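Local coordinates for protein L-fuculose phosphate aldolase (Streptococcus pneumoniae, PDB 4C24) that is a metal-dependent aldolase of the class II aldolase and adducin family, with an AraD-like fold and a zinc site that includes histidines, at residues Ser78-Arg90 against Tyr136-Glu150. Residues are numbered along the deposited sequence; the frame is centred on the assembly and turned at random.
With SO4 (sulfate ion), chain E.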
loop_
_atom_site.group_PDB
_atom_site.type_symbol
_atom_site.label_atom_id
_atom_site.label_comp_id
_atom_site.label_asym_id
_atom_site.label_seq_id
_atom_site.Cartn_x
_atom_site.Cartn_y
_atom_site.Cartn_z
ATOM N N SER A 78 21.009 -18.251 7.308
ATOM C CA SER A 78 20.675 -19.680 7.134
ATOM C C SER A 78 20.703 -20.069 5.660
ATOM O O SER A 78 20.846 -21.257 5.351
ATOM C CB SER A 78 19.299 -20.022 7.703
ATOM O OG SER A 78 18.294 -19.232 7.116
ATOM N N GLU A 79 20.601 -19.100 4.760
ATOM C CA GLU A 79 20.566 -19.397 3.313
ATOM C C GLU A 79 21.926 -19.286 2.615
ATOM O O GLU A 79 22.013 -19.169 1.391
ATOM C CB GLU A 79 19.528 -18.519 2.601
ATOM C CG GLU A 79 18.120 -18.679 3.147
ATOM C CD GLU A 79 17.472 -20.036 2.862
ATOM O OE1 GLU A 79 18.120 -20.995 2.370
ATOM O OE2 GLU A 79 16.282 -20.115 3.191
ATOM N N TRP A 80 23.008 -19.267 3.416
ATOM C CA TRP A 80 24.313 -19.046 2.854
ATOM C C TRP A 80 24.685 -19.987 1.738
ATOM O O TRP A 80 25.325 -19.570 0.790
ATOM C CB TRP A 80 25.388 -19.055 3.960
ATOM C CG TRP A 80 25.565 -20.416 4.590
ATOM C CD1 TRP A 80 24.936 -20.902 5.705
ATOM C CD2 TRP A 80 26.414 -21.480 4.117
ATOM N NE1 TRP A 80 25.316 -22.212 5.940
ATOM C CE2 TRP A 80 26.215 -22.596 4.987
ATOM C CE3 TRP A 80 27.277 -21.614 3.023
ATOM C CZ2 TRP A 80 26.884 -23.820 4.805
ATOM C CZ3 TRP A 80 27.945 -22.821 2.843
ATOM C CH2 TRP A 80 27.747 -23.911 3.737
ATOM N N TYR A 81 24.209 -21.243 1.807
ATOM C CA TYR A 81 24.566 -22.186 0.769
ATOM C C TYR A 81 23.745 -21.989 -0.502
ATOM O O TYR A 81 24.265 -22.167 -1.613
ATOM C CB TYR A 81 24.530 -23.609 1.301
ATOM C CG TYR A 81 24.970 -24.643 0.300
ATOM C CD1 TYR A 81 26.221 -24.599 -0.319
ATOM C CD2 TYR A 81 24.117 -25.686 -0.021
ATOM C CE1 TYR A 81 26.625 -25.562 -1.228
ATOM C CE2 TYR A 81 24.494 -26.640 -0.939
ATOM C CZ TYR A 81 25.728 -26.592 -1.547
ATOM O OH TYR A 81 26.116 -27.527 -2.454
ATOM N N MET A 82 22.525 -21.482 -0.347
ATOM C CA MET A 82 21.756 -21.101 -1.526
ATOM C C MET A 82 22.459 -19.995 -2.314
ATOM O O MET A 82 22.484 -19.989 -3.527
ATOM C CB MET A 82 20.335 -20.714 -1.144
ATOM C CG MET A 82 19.541 -20.161 -2.296
ATOM S SD MET A 82 17.772 -20.075 -1.970
ATOM C CE MET A 82 17.791 -18.861 -0.644
ATOM N N HIS A 83 23.107 -19.054 -1.603
ATOM C CA HIS A 83 23.886 -18.056 -2.310
ATOM C C HIS A 83 25.173 -18.625 -2.869
ATOM O O HIS A 83 25.486 -18.452 -4.058
ATOM C CB HIS A 83 24.300 -16.908 -1.332
ATOM C CG HIS A 83 23.163 -16.052 -0.868
ATOM N ND1 HIS A 83 23.073 -14.702 -1.153
ATOM C CD2 HIS A 83 22.036 -16.367 -0.173
ATOM C CE1 HIS A 83 21.972 -14.212 -0.609
ATOM N NE2 HIS A 83 21.302 -15.209 -0.040
ATOM N N LEU A 84 25.922 -19.329 -2.015
ATOM C CA LEU A 84 27.226 -19.837 -2.396
ATOM C C LEU A 84 27.197 -20.751 -3.631
ATOM O O LEU A 84 28.049 -20.638 -4.510
ATOM C CB LEU A 84 27.874 -20.537 -1.216
ATOM C CG LEU A 84 29.347 -20.906 -1.380
ATOM C CD1 LEU A 84 30.233 -19.671 -1.620
ATOM C CD2 LEU A 84 29.826 -21.735 -0.194
ATOM N N ILE A 85 26.187 -21.634 -3.714
ATOM C CA ILE A 85 26.138 -22.558 -4.847
ATOM C C ILE A 85 25.929 -21.823 -6.180
ATOM O O ILE A 85 26.389 -22.272 -7.234
ATOM C CB ILE A 85 25.075 -23.651 -4.620
ATOM C CG1 ILE A 85 25.359 -24.848 -5.522
ATOM C CG2 ILE A 85 23.651 -23.111 -4.763
ATOM C CD1 ILE A 85 24.378 -25.985 -5.306
ATOM N N GLN A 86 25.262 -20.665 -6.137
ATOM C CA GLN A 86 25.168 -19.854 -7.325
ATOM C C GLN A 86 26.547 -19.389 -7.750
ATOM O O GLN A 86 26.911 -19.481 -8.898
ATOM C CB GLN A 86 24.228 -18.669 -7.128
ATOM C CG GLN A 86 22.816 -19.048 -6.693
ATOM C CD GLN A 86 21.942 -19.528 -7.855
ATOM O OE1 GLN A 86 22.283 -19.352 -9.028
ATOM N NE2 GLN A 86 20.768 -20.055 -7.522
ATOM N N TYR A 87 27.319 -18.849 -6.799
ATOM C CA TYR A 87 28.623 -18.364 -7.173
ATOM C C TYR A 87 29.561 -19.468 -7.666
ATOM O O TYR A 87 30.417 -19.231 -8.513
ATOM C CB TYR A 87 29.253 -17.654 -5.993
ATOM C CG TYR A 87 28.498 -16.448 -5.529
ATOM C CD1 TYR A 87 28.097 -15.469 -6.422
ATOM C CD2 TYR A 87 28.142 -16.312 -4.178
ATOM C CE1 TYR A 87 27.423 -14.334 -5.984
ATOM C CE2 TYR A 87 27.451 -15.187 -3.723
ATOM C CZ TYR A 87 27.109 -14.192 -4.618
ATOM O OH TYR A 87 26.430 -13.074 -4.179
ATOM N N GLN A 88 29.383 -20.677 -7.132
ATOM C CA GLN A 88 30.140 -21.854 -7.537
ATOM C C GLN A 88 29.829 -22.301 -8.946
ATOM O O GLN A 88 30.661 -22.938 -9.563
ATOM C CB GLN A 88 29.819 -23.028 -6.620
ATOM C CG GLN A 88 30.379 -22.899 -5.213
ATOM C CD GLN A 88 29.892 -23.991 -4.291
ATOM O OE1 GLN A 88 29.027 -24.787 -4.673
ATOM N NE2 GLN A 88 30.427 -24.047 -3.084
ATOM N N THR A 89 28.627 -21.996 -9.434
ATOM C CA THR A 89 28.157 -22.611 -10.683
ATOM C C THR A 89 27.930 -21.609 -11.815
ATOM O O THR A 89 27.694 -22.006 -12.966
ATOM C CB THR A 89 26.848 -23.421 -10.445
ATOM O OG1 THR A 89 25.833 -22.562 -9.925
ATOM C CG2 THR A 89 27.071 -24.576 -9.479
ATOM N N ARG A 90 27.987 -20.314 -11.485
ATOM C CA ARG A 90 27.721 -19.234 -12.422
ATOM C C ARG A 90 28.786 -18.167 -12.301
ATOM O O ARG A 90 29.029 -17.688 -11.200
ATOM C CB ARG A 90 26.395 -18.577 -12.071
ATOM C CG ARG A 90 25.274 -19.574 -12.000
ATOM C CD ARG A 90 23.963 -18.877 -12.052
ATOM N NE ARG A 90 23.792 -17.919 -13.145
ATOM C CZ ARG A 90 22.588 -17.679 -13.654
ATOM N NH1 ARG A 90 21.562 -18.381 -13.197
ATOM N NH2 ARG A 90 22.409 -16.781 -14.603
ATOM N N TYR A 136 13.614 -24.333 4.090
ATOM C CA TYR A 136 14.526 -23.207 4.134
ATOM C C TYR A 136 15.856 -23.661 4.736
ATOM O O TYR A 136 15.900 -24.543 5.611
ATOM C CB TYR A 136 13.918 -22.047 4.926
ATOM C CG TYR A 136 14.143 -22.112 6.416
ATOM C CD1 TYR A 136 13.249 -22.749 7.273
ATOM C CD2 TYR A 136 15.272 -21.504 6.976
ATOM C CE1 TYR A 136 13.472 -22.795 8.647
ATOM C CE2 TYR A 136 15.515 -21.558 8.331
ATOM C CZ TYR A 136 14.625 -22.199 9.160
ATOM O OH TYR A 136 14.886 -22.211 10.505
ATOM N N GLY A 137 16.931 -23.072 4.215
ATOM C CA GLY A 137 18.255 -23.255 4.787
ATOM C C GLY A 137 18.901 -24.603 4.516
ATOM O O GLY A 137 19.919 -24.942 5.103
ATOM N N THR A 138 18.323 -25.388 3.609
ATOM C CA THR A 138 18.866 -26.711 3.325
ATOM C C THR A 138 19.649 -26.777 2.013
ATOM O O THR A 138 19.514 -25.909 1.161
ATOM C CB THR A 138 17.762 -27.780 3.266
ATOM O OG1 THR A 138 16.879 -27.476 2.184
ATOM C CG2 THR A 138 17.017 -27.856 4.590
ATOM N N LYS A 139 20.477 -27.822 1.868
ATOM C CA LYS A 139 21.172 -28.093 0.606
ATOM C C LYS A 139 20.204 -28.322 -0.539
ATOM O O LYS A 139 20.489 -27.953 -1.666
ATOM C CB LYS A 139 22.095 -29.303 0.703
ATOM C CG LYS A 139 23.246 -29.123 1.680
ATOM C CD LYS A 139 24.191 -30.322 1.649
ATOM C CE LYS A 139 23.522 -31.686 1.886
ATOM N NZ LYS A 139 22.945 -31.889 3.235
ATOM N N GLU A 140 19.094 -28.995 -0.235
ATOM C CA GLU A 140 18.080 -29.278 -1.245
ATOM C C GLU A 140 17.548 -27.967 -1.819
ATOM O O GLU A 140 17.468 -27.822 -3.028
ATOM C CB GLU A 140 16.938 -30.065 -0.644
ATOM N N LEU A 141 17.243 -26.989 -0.959
ATOM C CA LEU A 141 16.758 -25.694 -1.444
ATOM C C LEU A 141 17.820 -25.017 -2.303
ATOM O O LEU A 141 17.517 -24.509 -3.383
ATOM C CB LEU A 141 16.302 -24.785 -0.305
ATOM C CG LEU A 141 15.776 -23.431 -0.775
ATOM C CD1 LEU A 141 14.581 -23.585 -1.709
ATOM C CD2 LEU A 141 15.425 -22.562 0.420
ATOM N N ALA A 142 19.080 -25.061 -1.833
ATOM C CA ALA A 142 20.165 -24.463 -2.598
ATOM C C ALA A 142 20.276 -25.057 -4.000
ATOM O O ALA A 142 20.381 -24.340 -4.980
ATOM C CB ALA A 142 21.491 -24.597 -1.858
ATOM N N VAL A 143 20.244 -26.393 -4.070
ATOM C CA VAL A 143 20.327 -27.061 -5.363
ATOM C C VAL A 143 19.095 -26.772 -6.255
ATOM O O VAL A 143 19.239 -26.470 -7.426
ATOM C CB VAL A 143 20.543 -28.580 -5.178
ATOM C CG1 VAL A 143 20.331 -29.351 -6.490
ATOM C CG2 VAL A 143 21.909 -28.854 -4.580
ATOM N N ASN A 144 17.909 -26.824 -5.663
ATOM C CA ASN A 144 16.661 -26.567 -6.393
ATOM C C ASN A 144 16.649 -25.166 -6.991
ATOM O O ASN A 144 16.275 -24.956 -8.128
ATOM C CB ASN A 144 15.432 -26.785 -5.506
ATOM C CG ASN A 144 15.233 -28.244 -5.117
ATOM O OD1 ASN A 144 15.957 -29.153 -5.574
ATOM N ND2 ASN A 144 14.267 -28.467 -4.237
ATOM N N ALA A 145 17.139 -24.192 -6.208
ATOM C CA ALA A 145 17.208 -22.820 -6.663
ATOM C C ALA A 145 18.245 -22.620 -7.768
ATOM O O ALA A 145 17.993 -21.901 -8.720
ATOM C CB ALA A 145 17.534 -21.904 -5.474
ATOM N N ALA A 146 19.417 -23.248 -7.617
ATOM C CA ALA A 146 20.447 -23.190 -8.655
ATOM C C ALA A 146 19.888 -23.689 -9.976
ATOM O O ALA A 146 19.991 -23.029 -10.980
ATOM C CB ALA A 146 21.680 -23.986 -8.252
ATOM N N LYS A 147 19.258 -24.852 -9.935
ATOM C CA LYS A 147 18.759 -25.453 -11.161
ATOM C C LYS A 147 17.668 -24.618 -11.825
ATOM O O LYS A 147 17.718 -24.364 -13.035
ATOM C CB LYS A 147 18.253 -26.845 -10.842
ATOM C CG LYS A 147 19.369 -27.802 -10.488
ATOM C CD LYS A 147 18.875 -29.179 -10.157
ATOM C CE LYS A 147 18.734 -30.005 -11.422
ATOM N NZ LYS A 147 18.278 -31.349 -11.012
ATOM N N ALA A 148 16.700 -24.153 -11.032
ATOM C CA ALA A 148 15.586 -23.388 -11.579
ATOM C C ALA A 148 15.945 -21.948 -11.958
ATOM O O ALA A 148 15.155 -21.271 -12.616
ATOM C CB ALA A 148 14.404 -23.424 -10.639
ATOM N N MET A 149 17.121 -21.468 -11.507
ATOM C CA MET A 149 17.581 -20.160 -11.950
ATOM C C MET A 149 18.509 -20.226 -13.163
ATOM O O MET A 149 18.940 -19.198 -13.684
ATOM C CB MET A 149 18.272 -19.432 -10.796
ATOM C CG MET A 149 18.204 -17.926 -11.017
ATOM S SD MET A 149 18.690 -16.879 -9.635
ATOM C CE MET A 149 20.415 -16.631 -10.021
ATOM N N GLU A 150 18.842 -21.440 -13.613
ATOM C CA GLU A 150 19.693 -21.565 -14.790
ATOM C C GLU A 150 19.130 -20.764 -15.949
ATOM O O GLU A 150 17.937 -20.858 -16.268
ATOM C CB GLU A 150 19.865 -23.027 -15.200
ATOM C CG GLU A 150 20.834 -23.785 -14.321
ATOM C CD GLU A 150 20.844 -25.280 -14.620
ATOM O OE1 GLU A 150 20.273 -25.685 -15.665
ATOM O OE2 GLU A 150 21.418 -26.051 -13.816
HETATM S S SO4 E . 18.435 -15.399 7.737
HETATM O O1 SO4 E . 19.137 -16.502 8.426
HETATM O O2 SO4 E . 17.280 -15.995 7.056
HETATM O O3 SO4 E . 18.048 -14.473 8.820
HETATM O O4 SO4 E . 19.301 -14.753 6.726
HETATM O O HOH W 1 21.127 -23.181 7.238
HETATM O O HOH W 2 19.882 -22.953 1.577
HETATM O O HOH W 3 20.810 -21.453 -5.211
HETATM O O HOH W 4 21.646 -20.839 -11.340
#
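Tyr136 brings the edge of its ring to Ser78 OG, and its CB lies 3.5 Å from Glu79 OE2; the ring also meets Tyr119 of a second subunit, planes nearly parallel. Gly137, at positive phi, takes a turn easily reached without a side chain: its N gives a weak hydrogen bond to Glu79 OE1 (3.0 Å), and its CA makes a bent CA-H...O contact with Ser78 O. The Glu79 chain bends at chi2 (-69°) to bring its carboxylate there, and a water links OE1 to Thr138 O. Thr138 N-caps helix 139-149 through OG1. The aliphatic part of Lys139 lies against Tyr81, suiting an exposed border. Ala142 is the close point: its small CB fits 3.5 Å from Met82 CA and against Tyr81 CD2, letting the helix axes approach to 8.1 Å at a crossing angle of -40°. The flexible Met82 thioether fills the buried side between Leu141 and Ala145, while branched Ile85 reaches Ala142 and Ala146 with CG2 and Val143 with CD1. Gln86, bent at chi2 (-80°), brings NE2 to Ala146 and to a water shared with Met82 O and Ala142 O; a second water joins its OE1, Ala146 O and Arg90 NH1. Met149 O accepts a hydrogen bond from Arg90 NH1 (2.8 Å), which comes from above the carbonyl plane. The chemistry implies an alanine-lined apolar seam, flanked by waters satisfying backbone carbonyls and the Gln86 amide, with direct polar bonds at both ends; the Glu79 side chain, its nearest atom about 4 Å from the zinc ion, makes one end border the metal site.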